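Local atomic coordinates of rhamnosidase B (Bacillus sp., PDB entry 2OKX), a protein that probably hydrolyses terminal alpha-L-rhamnose residues from rhamnose-containing glycosides with inversion at the anomeric carbon, as a family 78 glycoside hydrolase. Residues S623-N628 / T662-H667; W633-R638 / L702-R707; V271-V276 / L292-G297; E298-V303 / R327-D332. All blocks are in the same frame, centred on the assembly; numbering follows the deposited sequence.

Contact 1: residues S623-N628 / T662-H667; sequences SSVIPN and THYLEH
Y664 brings the CE2 corner of its phenol ring against P627, 3.9 Å from P627 CB and a little farther from CG. The two residues belong to consecutive helices, 627-644 and 647-665, which form a helical hairpin in the alpha-barrel domain; an (α/α)6 barrel is the catalytic fold of this family. P627 is the first residue of its helix and Y664 lies near the far end of the next one, so the contact closes the open end of the hairpin. The ring meets the proline obliquely, and the two side chains cross at about a right angle.

With chi1 at -88°, CG of Y664 stands anti to its own carbonyl carbon, and the side chain points from its helix toward residues 625-627. The hydroxyl ends beside the proline, 3.6 Å from P627 CA. Its polar need is met by a hydrogen bond to the backbone oxygen of L613. F631, one turn along from P627, meets the same ring with the planes at about 60°.

Before the helix, the extended residues 623-626 are tied down by polar partners: S623 OG bonds to E610 and H351, S624 OG to D350 and D616, and V625 N to D350 as well. V625 approaches the tyrosine from the opposite direction, and its CG1, anti to the backbone N at chi1 171°, stops 3.7 Å from Y664 OH.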
loop_
_atom_site.group_PDB
_atom_site.type_symbol
_atom_site.label_atom_id
_atom_site.label_comp_id
_atom_site.label_asym_id
_atom_site.label_seq_id
_atom_site.Cartn_x
_atom_site.Cartn_y
_atom_site.Cartn_z
ATOM N N SER A 623 -5.761 10.655 10.328
ATOM C CA SER A 623 -7.157 11.060 10.398
ATOM C C SER A 623 -7.444 11.866 9.145
ATOM O O SER A 623 -7.234 13.081 9.106
ATOM C CB SER A 623 -7.400 11.908 11.651
ATOM O OG SER A 623 -8.778 12.196 11.814
ATOM N N SER A 624 -7.914 11.171 8.115
ATOM C CA SER A 624 -8.209 11.786 6.831
ATOM C C SER A 624 -9.563 11.316 6.325
ATOM O O SER A 624 -9.935 10.154 6.505
ATOM C CB SER A 624 -7.123 11.412 5.820
ATOM O OG SER A 624 -7.433 11.896 4.528
ATOM N N VAL A 625 -10.297 12.225 5.692
ATOM C CA VAL A 625 -11.614 11.908 5.165
ATOM C C VAL A 625 -11.792 12.334 3.717
ATOM O O VAL A 625 -11.384 13.428 3.322
ATOM C CB VAL A 625 -12.743 12.601 5.983
ATOM C CG1 VAL A 625 -14.085 12.431 5.267
ATOM C CG2 VAL A 625 -12.821 12.015 7.378
ATOM N N ILE A 626 -12.394 11.448 2.932
ATOM C CA ILE A 626 -12.714 11.725 1.542
ATOM C C ILE A 626 -14.178 11.305 1.434
ATOM O O ILE A 626 -14.498 10.115 1.487
ATOM C CB ILE A 626 -11.869 10.896 0.560
ATOM C CG1 ILE A 626 -10.391 11.280 0.686
ATOM C CG2 ILE A 626 -12.348 11.151 -0.867
ATOM C CD1 ILE A 626 -9.473 10.525 -0.266
ATOM N N PRO A 627 -15.093 12.280 1.317
ATOM C CA PRO A 627 -16.525 11.978 1.213
ATOM C C PRO A 627 -16.855 10.816 0.271
ATOM O O PRO A 627 -17.524 9.866 0.667
ATOM C CB PRO A 627 -17.120 13.301 0.745
ATOM C CG PRO A 627 -16.238 14.310 1.443
ATOM C CD PRO A 627 -14.851 13.733 1.225
ATOM N N ASN A 628 -16.387 10.893 -0.969
ATOM C CA ASN A 628 -16.660 9.838 -1.942
ATOM C C ASN A 628 -16.204 8.452 -1.477
ATOM O O ASN A 628 -16.863 7.455 -1.770
ATOM C CB ASN A 628 -16.015 10.183 -3.287
ATOM C CG ASN A 628 -16.772 11.269 -4.036
ATOM O OD1 ASN A 628 -16.220 11.938 -4.918
ATOM N ND2 ASN A 628 -18.047 11.438 -3.698
ATOM N N THR A 662 -26.197 10.492 8.326
ATOM C CA THR A 662 -26.837 11.520 9.136
ATOM C C THR A 662 -25.903 12.718 9.270
ATOM O O THR A 662 -26.322 13.865 9.113
ATOM C CB THR A 662 -27.181 10.989 10.544
ATOM O OG1 THR A 662 -28.186 9.974 10.437
ATOM C CG2 THR A 662 -27.689 12.120 11.438
ATOM N N HIS A 663 -24.629 12.449 9.543
ATOM C CA HIS A 663 -23.663 13.528 9.693
ATOM C C HIS A 663 -23.271 14.209 8.385
ATOM O O HIS A 663 -22.926 15.390 8.384
ATOM C CB HIS A 663 -22.428 13.029 10.442
ATOM C CG HIS A 663 -22.681 12.767 11.893
ATOM N ND1 HIS A 663 -23.378 11.666 12.341
ATOM C CD2 HIS A 663 -22.385 13.498 12.994
ATOM C CE1 HIS A 663 -23.502 11.729 13.654
ATOM N NE2 HIS A 663 -22.909 12.831 14.077
ATOM N N TYR A 664 -23.320 13.488 7.270
ATOM C CA TYR A 664 -22.987 14.116 5.997
ATOM C C TYR A 664 -24.080 15.120 5.632
ATOM O O TYR A 664 -23.806 16.169 5.042
ATOM C CB TYR A 664 -22.840 13.077 4.879
ATOM C CG TYR A 664 -21.436 12.518 4.761
ATOM C CD1 TYR A 664 -21.080 11.330 5.392
ATOM C CD2 TYR A 664 -20.451 13.213 4.056
ATOM C CE1 TYR A 664 -19.771 10.845 5.330
ATOM C CE2 TYR A 664 -19.142 12.738 3.987
ATOM C CZ TYR A 664 -18.809 11.555 4.627
ATOM O OH TYR A 664 -17.511 11.092 4.576
ATOM N N LEU A 665 -25.316 14.793 5.996
ATOM C CA LEU A 665 -26.456 15.664 5.718
ATOM C C LEU A 665 -26.351 16.988 6.472
ATOM O O LEU A 665 -26.823 18.024 5.996
ATOM C CB LEU A 665 -27.764 14.958 6.091
ATOM C CG LEU A 665 -28.223 13.845 5.148
ATOM C CD1 LEU A 665 -29.478 13.175 5.697
ATOM C CD2 LEU A 665 -28.491 14.435 3.773
ATOM N N GLU A 666 -25.731 16.954 7.647
ATOM C CA GLU A 666 -25.569 18.165 8.446
ATOM C C GLU A 666 -24.619 19.139 7.758
ATOM O O GLU A 666 -24.536 20.305 8.134
ATOM C CB GLU A 666 -25.037 17.817 9.839
ATOM C CG GLU A 666 -25.952 16.912 10.647
ATOM C CD GLU A 666 -25.337 16.498 11.969
ATOM O OE1 GLU A 666 -25.951 15.681 12.686
ATOM O OE2 GLU A 666 -24.235 16.991 12.291
ATOM N N HIS A 667 -23.906 18.661 6.745
ATOM C CA HIS A 667 -22.965 19.503 6.019
ATOM C C HIS A 667 -23.601 20.171 4.811
ATOM O O HIS A 667 -22.924 20.838 4.029
ATOM C CB HIS A 667 -21.738 18.684 5.612
ATOM C CG HIS A 667 -20.812 18.400 6.755
ATOM N ND1 HIS A 667 -19.813 19.270 7.134
ATOM C CD2 HIS A 667 -20.780 17.379 7.643
ATOM C CE1 HIS A 667 -19.206 18.798 8.209
ATOM N NE2 HIS A 667 -19.774 17.652 8.538
#

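Contact 2: residues W633-R638 / L702-R707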
loop_
_atom_site.group_PDB
_atom_site.type_symbol
_atom_site.label_atom_id
_atom_site.label_comp_id
_atom_site.label_asym_id
_atom_site.label_seq_id
_atom_site.Cartn_x
_atom_site.Cartn_y
_atom_site.Cartn_z
ATOM N N TRP A 633 -17.981 3.185 0.305
ATOM C CA TRP A 633 -18.040 2.163 1.344
ATOM C C TRP A 633 -19.497 1.724 1.484
ATOM O O TRP A 633 -19.792 0.537 1.619
ATOM C CB TRP A 633 -17.550 2.723 2.685
ATOM C CG TRP A 633 -17.829 1.814 3.857
ATOM C CD1 TRP A 633 -17.224 0.622 4.134
ATOM C CD2 TRP A 633 -18.808 2.015 4.886
ATOM N NE1 TRP A 633 -17.765 0.066 5.272
ATOM C CE2 TRP A 633 -18.739 0.899 5.753
ATOM C CE3 TRP A 633 -19.736 3.029 5.160
ATOM C CZ2 TRP A 633 -19.566 0.769 6.878
ATOM C CZ3 TRP A 633 -20.560 2.900 6.281
ATOM C CH2 TRP A 633 -20.468 1.777 7.124
ATOM N N ILE A 634 -20.411 2.691 1.463
ATOM C CA ILE A 634 -21.827 2.370 1.578
ATOM C C ILE A 634 -22.224 1.526 0.369
ATOM O O ILE A 634 -22.933 0.530 0.498
ATOM C CB ILE A 634 -22.686 3.652 1.638
ATOM C CG1 ILE A 634 -22.414 4.385 2.960
ATOM C CG2 ILE A 634 -24.168 3.300 1.518
ATOM C CD1 ILE A 634 -23.111 5.732 3.086
ATOM N N LEU A 635 -21.747 1.929 -0.804
ATOM C CA LEU A 635 -22.028 1.201 -2.035
ATOM C C LEU A 635 -21.519 -0.231 -1.882
ATOM O O LEU A 635 -22.241 -1.188 -2.158
ATOM C CB LEU A 635 -21.312 1.860 -3.216
ATOM C CG LEU A 635 -21.952 1.776 -4.607
ATOM C CD1 LEU A 635 -20.883 2.052 -5.648
ATOM C CD2 LEU A 635 -22.579 0.418 -4.846
ATOM N N ALA A 636 -20.273 -0.372 -1.435
ATOM C CA ALA A 636 -19.677 -1.692 -1.257
ATOM C C ALA A 636 -20.484 -2.552 -0.285
ATOM O O ALA A 636 -20.613 -3.764 -0.480
ATOM C CB ALA A 636 -18.236 -1.559 -0.775
ATOM N N CYS A 637 -21.017 -1.930 0.764
ATOM C CA CYS A 637 -21.824 -2.653 1.743
ATOM C C CYS A 637 -23.075 -3.190 1.060
ATOM O O CYS A 637 -23.446 -4.347 1.244
ATOM C CB CYS A 637 -22.231 -1.733 2.902
ATOM S SG CYS A 637 -20.908 -1.368 4.078
ATOM N N ARG A 638 -23.727 -2.341 0.275
ATOM C CA ARG A 638 -24.923 -2.759 -0.437
ATOM C C ARG A 638 -24.581 -3.893 -1.399
ATOM O O ARG A 638 -25.262 -4.916 -1.439
ATOM C CB ARG A 638 -25.517 -1.600 -1.241
ATOM C CG ARG A 638 -26.658 -2.061 -2.138
ATOM C CD ARG A 638 -27.192 -0.982 -3.053
ATOM N NE ARG A 638 -28.268 -1.518 -3.884
ATOM C CZ ARG A 638 -29.033 -0.792 -4.694
ATOM N NH1 ARG A 638 -28.849 0.518 -4.794
ATOM N NH2 ARG A 638 -29.991 -1.377 -5.399
ATOM N N LEU A 702 -23.578 11.627 -3.070
ATOM C CA LEU A 702 -24.308 11.632 -1.805
ATOM C C LEU A 702 -25.758 11.240 -2.087
ATOM O O LEU A 702 -26.379 10.509 -1.315
ATOM C CB LEU A 702 -24.260 13.016 -1.151
ATOM C CG LEU A 702 -25.061 13.176 0.150
ATOM C CD1 LEU A 702 -24.741 12.050 1.122
ATOM C CD2 LEU A 702 -24.737 14.524 0.776
ATOM N N VAL A 703 -26.290 11.725 -3.202
ATOM C CA VAL A 703 -27.658 11.398 -3.583
ATOM C C VAL A 703 -27.779 9.884 -3.719
ATOM O O VAL A 703 -28.634 9.260 -3.087
ATOM C CB VAL A 703 -28.037 12.049 -4.932
ATOM C CG1 VAL A 703 -29.406 11.551 -5.389
ATOM C CG2 VAL A 703 -28.046 13.566 -4.791
ATOM N N LYS A 704 -26.904 9.296 -4.530
ATOM C CA LYS A 704 -26.930 7.853 -4.749
ATOM C C LYS A 704 -26.677 7.068 -3.466
ATOM O O LYS A 704 -27.268 6.012 -3.257
ATOM C CB LYS A 704 -25.903 7.445 -5.810
ATOM C CG LYS A 704 -25.990 5.970 -6.185
ATOM C CD LYS A 704 -24.900 5.561 -7.153
ATOM C CE LYS A 704 -24.842 4.044 -7.292
ATOM N NZ LYS A 704 -23.652 3.610 -8.075
ATOM N N ALA A 705 -25.796 7.582 -2.610
ATOM C CA ALA A 705 -25.488 6.917 -1.349
ATOM C C ALA A 705 -26.734 6.887 -0.466
ATOM O O ALA A 705 -27.038 5.879 0.169
ATOM C CB ALA A 705 -24.357 7.643 -0.634
ATOM N N LEU A 706 -27.452 8.004 -0.431
ATOM C CA LEU A 706 -28.673 8.108 0.361
ATOM C C LEU A 706 -29.698 7.083 -0.111
ATOM O O LEU A 706 -30.413 6.486 0.694
ATOM C CB LEU A 706 -29.257 9.515 0.235
ATOM C CG LEU A 706 -28.457 10.616 0.933
ATOM C CD1 LEU A 706 -28.862 11.978 0.394
ATOM C CD2 LEU A 706 -28.684 10.516 2.435
ATOM N N ARG A 707 -29.766 6.886 -1.422
ATOM C CA ARG A 707 -30.702 5.928 -1.998
ATOM C C ARG A 707 -30.212 4.492 -1.824
ATOM O O ARG A 707 -30.979 3.611 -1.431
ATOM C CB ARG A 707 -30.928 6.252 -3.475
ATOM C CG ARG A 707 -31.699 7.545 -3.672
ATOM C CD ARG A 707 -31.648 8.044 -5.099
ATOM N NE ARG A 707 -32.506 9.214 -5.276
ATOM C CZ ARG A 707 -32.464 10.022 -6.330
ATOM N NH1 ARG A 707 -33.289 11.058 -6.401
ATOM N NH2 ARG A 707 -31.591 9.805 -7.305
#
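Beside the meeting of I634 with A705, two flat groups, W633 and R707, have a neighbour of their own helix on one face. On helix 627-644 the indole of W633 has SG of C637 lying 3.5 Å above one face, displaced toward the rim; Y614 meets it edge-to-face, and NE1 is hydrogen-bonded to the backbone oxygen of L601. On helix 696-715 the guanidinium of R707 has V703 CG1 3.4 Å above one face, again toward the rim.

The contact is mostly aliphatic, with no polar bond between the two segments. I634 points at the other helix and divides its branches: CD1 lies 4.4 Å from A705 CB, while CG2, anti to the backbone N, comes to 4.1 Å from A705 O. The small methyl of A705 lets the backbones draw close, with the CA atoms of I634 and A705 6.5 Å apart.

Farther out, K704 runs fully extended, its CG anti to the backbone N at chi1 -174°, and brings its ammonium end alongside L635. NZ sits 4.0 Å from L635 CD1, a contact with a methyl and not a polar bond. R638 NH1 is 6.9 Å from K704 NZ; the like charges stay apart, and the arginine makes a salt bridge to D708 just beyond the segment.

This is plain helix-to-helix packing inside the alpha-barrel domain. Helix 627-644 has 696-715 on this side and 647-665 on another, where W633 packs on I653, A656 and V657 and I634 on L661, while L702 and V703 of helix 696-715 turn to L732 of helix 723-739.

Contact 3: residues V271-V276 / L292-G297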
loop_
_atom_site.group_PDB
_atom_site.type_symbol
_atom_site.label_atom_id
_atom_site.label_comp_id
_atom_site.label_asym_id
_atom_site.label_seq_id
_atom_site.Cartn_x
_atom_site.Cartn_y
_atom_site.Cartn_z
ATOM N N VAL A 271 19.805 25.282 -0.982
ATOM C CA VAL A 271 21.013 24.855 -0.294
ATOM C C VAL A 271 22.008 26.012 -0.239
ATOM O O VAL A 271 22.230 26.704 -1.238
ATOM C CB VAL A 271 21.680 23.668 -1.032
ATOM C CG1 VAL A 271 23.005 23.314 -0.366
ATOM C CG2 VAL A 271 20.746 22.456 -1.034
ATOM N N TRP A 272 22.595 26.215 0.935
ATOM C CA TRP A 272 23.576 27.271 1.145
ATOM C C TRP A 272 24.916 26.661 1.558
ATOM O O TRP A 272 24.962 25.701 2.330
ATOM C CB TRP A 272 23.102 28.226 2.248
ATOM C CG TRP A 272 22.059 29.223 1.815
ATOM C CD1 TRP A 272 22.265 30.534 1.490
ATOM C CD2 TRP A 272 20.652 28.989 1.664
ATOM N NE1 TRP A 272 21.075 31.131 1.149
ATOM C CE2 TRP A 272 20.068 30.206 1.246
ATOM C CE3 TRP A 272 19.828 27.870 1.842
ATOM C CZ2 TRP A 272 18.696 30.337 1.002
ATOM C CZ3 TRP A 272 18.462 27.999 1.599
ATOM C CH2 TRP A 272 17.911 29.226 1.183
ATOM N N VAL A 273 26.000 27.226 1.036
ATOM C CA VAL A 273 27.348 26.771 1.363
ATOM C C VAL A 273 28.157 28.016 1.715
ATOM O O VAL A 273 28.316 28.916 0.888
ATOM C CB VAL A 273 28.009 26.047 0.170
ATOM C CG1 VAL A 273 29.451 25.693 0.505
ATOM C CG2 VAL A 273 27.224 24.781 -0.163
ATOM N N ASP A 274 28.656 28.066 2.948
ATOM C CA ASP A 274 29.424 29.216 3.408
ATOM C C ASP A 274 28.566 30.479 3.301
ATOM O O ASP A 274 29.062 31.553 2.974
ATOM C CB ASP A 274 30.701 29.388 2.572
ATOM C CG ASP A 274 31.637 28.197 2.679
ATOM O OD1 ASP A 274 31.780 27.647 3.790
ATOM O OD2 ASP A 274 32.241 27.818 1.655
ATOM N N GLY A 275 27.270 30.330 3.561
ATOM C CA GLY A 275 26.364 31.462 3.504
ATOM C C GLY A 275 25.939 31.902 2.114
ATOM O O GLY A 275 25.199 32.876 1.972
ATOM N N VAL A 276 26.397 31.197 1.084
ATOM C CA VAL A 276 26.039 31.551 -0.285
ATOM C C VAL A 276 25.037 30.559 -0.875
ATOM O O VAL A 276 25.252 29.346 -0.844
ATOM C CB VAL A 276 27.281 31.594 -1.200
ATOM C CG1 VAL A 276 26.872 31.994 -2.611
ATOM C CG2 VAL A 276 28.304 32.580 -0.647
ATOM N N LEU A 292 30.216 21.597 -6.242
ATOM C CA LEU A 292 30.894 22.609 -5.438
ATOM C C LEU A 292 32.395 22.592 -5.691
ATOM O O LEU A 292 33.053 21.578 -5.480
ATOM C CB LEU A 292 30.637 22.364 -3.948
ATOM C CG LEU A 292 29.195 22.116 -3.496
ATOM C CD1 LEU A 292 29.168 21.881 -1.995
ATOM C CD2 LEU A 292 28.319 23.299 -3.868
ATOM N N ASN A 293 32.928 23.719 -6.147
ATOM C CA ASN A 293 34.358 23.844 -6.406
ATOM C C ASN A 293 34.931 24.537 -5.175
ATOM O O ASN A 293 35.020 25.763 -5.122
ATOM C CB ASN A 293 34.586 24.686 -7.663
ATOM C CG ASN A 293 36.040 24.729 -8.080
ATOM O OD1 ASN A 293 36.720 23.700 -8.117
ATOM N ND2 ASN A 293 36.524 25.921 -8.410
ATOM N N LEU A 294 35.311 23.737 -4.185
ATOM C CA LEU A 294 35.823 24.257 -2.925
ATOM C C LEU A 294 37.338 24.228 -2.769
ATOM O O LEU A 294 38.048 23.549 -3.513
ATOM C CB LEU A 294 35.197 23.477 -1.767
ATOM C CG LEU A 294 33.676 23.308 -1.799
ATOM C CD1 LEU A 294 33.241 22.399 -0.662
ATOM C CD2 LEU A 294 33.002 24.664 -1.693
ATOM N N ALA A 295 37.815 24.980 -1.782
ATOM C CA ALA A 295 39.231 25.042 -1.459
ATOM C C ALA A 295 39.355 24.274 -0.152
ATOM O O ALA A 295 38.358 24.071 0.542
ATOM C CB ALA A 295 39.669 26.484 -1.266
ATOM N N ALA A 296 40.566 23.840 0.184
ATOM C CA ALA A 296 40.778 23.093 1.416
ATOM C C ALA A 296 40.244 23.882 2.606
ATOM O O ALA A 296 40.209 25.110 2.577
ATOM C CB ALA A 296 42.263 22.802 1.603
ATOM N N GLY A 297 39.821 23.174 3.648
ATOM C CA GLY A 297 39.305 23.850 4.824
ATOM C C GLY A 297 37.900 23.438 5.215
ATOM O O GLY A 297 37.362 22.443 4.721
#
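V273 N donates to V276 O at 2.9 Å, and V276 N returns a bond to V273 O at 3.0 Å; this reciprocal pair closes a type I' turn from V273 to V276, with D274 and G275 as the two-residue hairpin loop. Both loop residues have positive phi, 59° at D274 and 78° at G275. The turn puts V273 at the end of strand 271-273 with its side chain directed at segment 292-297.

The contact is wholly apolar. V273 CG2 reaches both methyls of L292, 3.9 Å from CD1 and 4.1 Å from CD2, the two side chains slanting past one another. The other branch, CG1, lies anti to the backbone N (chi1 175°) and faces L294, whose CD2 is 4.3 Å away. One valine thus spreads its two methyls over two leucines that stand on the same side of strand 288-294, with N293 turned away between them.

L292 also packs on L260, L294 on L250 and L252, and V273 and L292 both touch Q278. D274 OD1 receives a weak hydrogen bond from L300 N on the strand next to 271-273.

The two segments lie in different antiparallel sheets: 271-273 pairs with 297-309, whereas 288-294 pairs with 256-262. Side-chain packing between facing sheets of this kind is what a beta-sandwich shows, consistent with a galactose-binding-like fold for the D2 domain.

Contact 4: residues E298-V303 / R327-D332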
loop_
_atom_site.group_PDB
_atom_site.type_symbol
_atom_site.label_atom_id
_atom_site.label_comp_id
_atom_site.label_asym_id
_atom_site.label_seq_id
_atom_site.Cartn_x
_atom_site.Cartn_y
_atom_site.Cartn_z
ATOM N N GLU A 298 37.298 24.212 6.110
ATOM C CA GLU A 298 35.956 23.928 6.584
ATOM C C GLU A 298 34.899 24.752 5.862
ATOM O O GLU A 298 35.135 25.906 5.504
ATOM C CB GLU A 298 35.871 24.187 8.087
ATOM C CG GLU A 298 36.739 23.260 8.913
ATOM C CD GLU A 298 36.536 23.443 10.403
ATOM O OE1 GLU A 298 37.108 22.649 11.178
ATOM O OE2 GLU A 298 35.810 24.380 10.799
ATOM N N HIS A 299 33.738 24.143 5.643
ATOM C CA HIS A 299 32.627 24.814 4.976
ATOM C C HIS A 299 31.319 24.430 5.647
ATOM O O HIS A 299 31.071 23.253 5.917
ATOM C CB HIS A 299 32.557 24.430 3.498
ATOM C CG HIS A 299 33.803 24.737 2.728
ATOM N ND1 HIS A 299 34.909 23.916 2.747
ATOM C CD2 HIS A 299 34.114 25.771 1.912
ATOM C CE1 HIS A 299 35.848 24.430 1.972
ATOM N NE2 HIS A 299 35.391 25.556 1.454
ATOM N N LEU A 300 30.485 25.427 5.919
ATOM C CA LEU A 300 29.200 25.186 6.553
ATOM C C LEU A 300 28.155 24.992 5.465
ATOM O O LEU A 300 27.942 25.876 4.633
ATOM C CB LEU A 300 28.814 26.370 7.448
ATOM C CG LEU A 300 27.457 26.316 8.162
ATOM C CD1 LEU A 300 27.363 25.074 9.031
ATOM C CD2 LEU A 300 27.285 27.568 9.015
ATOM N N VAL A 301 27.522 23.825 5.463
ATOM C CA VAL A 301 26.492 23.524 4.476
ATOM C C VAL A 301 25.145 23.597 5.169
ATOM O O VAL A 301 24.936 22.974 6.211
ATOM C CB VAL A 301 26.682 22.118 3.874
ATOM C CG1 VAL A 301 25.591 21.833 2.842
ATOM C CG2 VAL A 301 28.051 22.019 3.230
ATOM N N LEU A 302 24.233 24.372 4.594
ATOM C CA LEU A 302 22.907 24.537 5.173
ATOM C C LEU A 302 21.851 24.167 4.136
ATOM O O LEU A 302 21.801 24.748 3.053
ATOM C CB LEU A 302 22.716 25.993 5.616
ATOM C CG LEU A 302 21.858 26.260 6.851
ATOM C CD1 LEU A 302 22.575 25.743 8.082
ATOM C CD2 LEU A 302 21.605 27.755 6.992
ATOM N N VAL A 303 21.014 23.191 4.467
ATOM C CA VAL A 303 19.962 22.751 3.558
ATOM C C VAL A 303 18.610 23.119 4.149
ATOM O O VAL A 303 18.264 22.671 5.240
ATOM C CB VAL A 303 20.006 21.217 3.344
ATOM C CG1 VAL A 303 18.898 20.792 2.379
ATOM C CG2 VAL A 303 21.374 20.799 2.808
ATOM N N ARG A 327 30.921 16.895 10.437
ATOM C CA ARG A 327 30.665 16.960 11.864
ATOM C C ARG A 327 29.527 17.922 12.140
ATOM O O ARG A 327 29.303 18.867 11.388
ATOM C CB ARG A 327 31.920 17.374 12.645
ATOM C CG ARG A 327 32.333 18.826 12.529
ATOM C CD ARG A 327 33.336 19.158 13.640
ATOM N NE ARG A 327 33.806 20.538 13.584
ATOM C CZ ARG A 327 34.575 21.021 12.615
ATOM N NH1 ARG A 327 34.965 20.234 11.620
ATOM N NH2 ARG A 327 34.947 22.293 12.636
ATOM N N SER A 328 28.802 17.655 13.217
ATOM C CA SER A 328 27.668 18.472 13.616
ATOM C C SER A 328 28.106 19.791 14.232
ATOM O O SER A 328 29.092 19.844 14.966
ATOM C CB SER A 328 26.814 17.712 14.628
ATOM O OG SER A 328 25.816 18.550 15.184
ATOM N N PRO A 329 27.382 20.878 13.929
ATOM C CA PRO A 329 27.734 22.185 14.489
ATOM C C PRO A 329 27.320 22.212 15.956
ATOM O O PRO A 329 27.663 23.132 16.695
ATOM C CB PRO A 329 26.913 23.162 13.646
ATOM C CG PRO A 329 26.674 22.410 12.362
ATOM C CD PRO A 329 26.386 21.024 12.856
ATOM N N ALA A 330 26.574 21.191 16.367
ATOM C CA ALA A 330 26.101 21.091 17.741
ATOM C C ALA A 330 26.944 20.107 18.537
ATOM O O ALA A 330 27.963 19.614 18.054
ATOM C CB ALA A 330 24.641 20.661 17.760
ATOM N N GLY A 331 26.510 19.826 19.760
ATOM C CA GLY A 331 27.235 18.898 20.609
ATOM C C GLY A 331 27.323 17.512 19.998
ATOM O O GLY A 331 26.315 16.947 19.572
ATOM N N ASP A 332 28.533 16.964 19.960
ATOM C CA ASP A 332 28.765 15.642 19.393
ATOM C C ASP A 332 27.898 14.561 20.025
ATOM O O ASP A 332 27.784 14.478 21.252
ATOM C CB ASP A 332 30.236 15.257 19.553
ATOM C CG ASP A 332 30.498 13.813 19.190
ATOM O OD1 ASP A 332 30.274 13.448 18.017
ATOM O OD2 ASP A 332 30.924 13.044 20.079
#
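Strand 298-303 runs past segment 327-332 (the end of strand 324-327 and the loop after it) without pairing with it, the nearest CA atoms, of L300 and P329, being 8.6 Å apart. Side chains bridge this gap at two levels.

At the outer level E298 and R327 form an exposed salt bridge. NH2 of R327 forks between the two carboxylate oxygens, 2.6 Å from E298 OE1 and 2.9 Å from OE2, and NH1 adds a longer bond to OE1. All three bonds are weak in geometry: the planes of the two groups are 59° apart, and even the shortest bends to 146° at the hydrogen. The arginine starts with CG between its backbone N and carbonyl carbon (chi1 73°), then extends as far as NE to bring its edge to the acid. NH1 also bonds weakly to T251 OG1.

Deeper in, L300 CD1 touches P329 CG at 4.3 Å. Around the proline, A330 N donates to S328 OG at 3.0 Å, an ST turn.

Strands 297-309 and 324-327 both pair with 240-252, so the salt bridge ties two partners of one strand; the ST turn begins the loop to 338-340, in the same antiparallel sheet of the D2 domain.

Along the chain contact 3 comes first, then contact 4, and much later contacts 1 and 2, whose segments alternate. Contacts 3 and 4, centres 12 Å apart, share the D2 domain: strands 271-273 and 297-309 are sheet neighbours, joined by probable backbone hydrogen bonds such as W272 N to L302 O at 2.7 Å. Contacts 1 and 2, centres 13 Å apart, both use helix 627-644 in the alpha-barrel domain and touch through L665 and L706. Between the two pairs the centres lie 47 to 60 Å apart, with no direct touch. One pair thus samples a mainly beta domain, probably accessory, the other the helical domain expected to house catalysis.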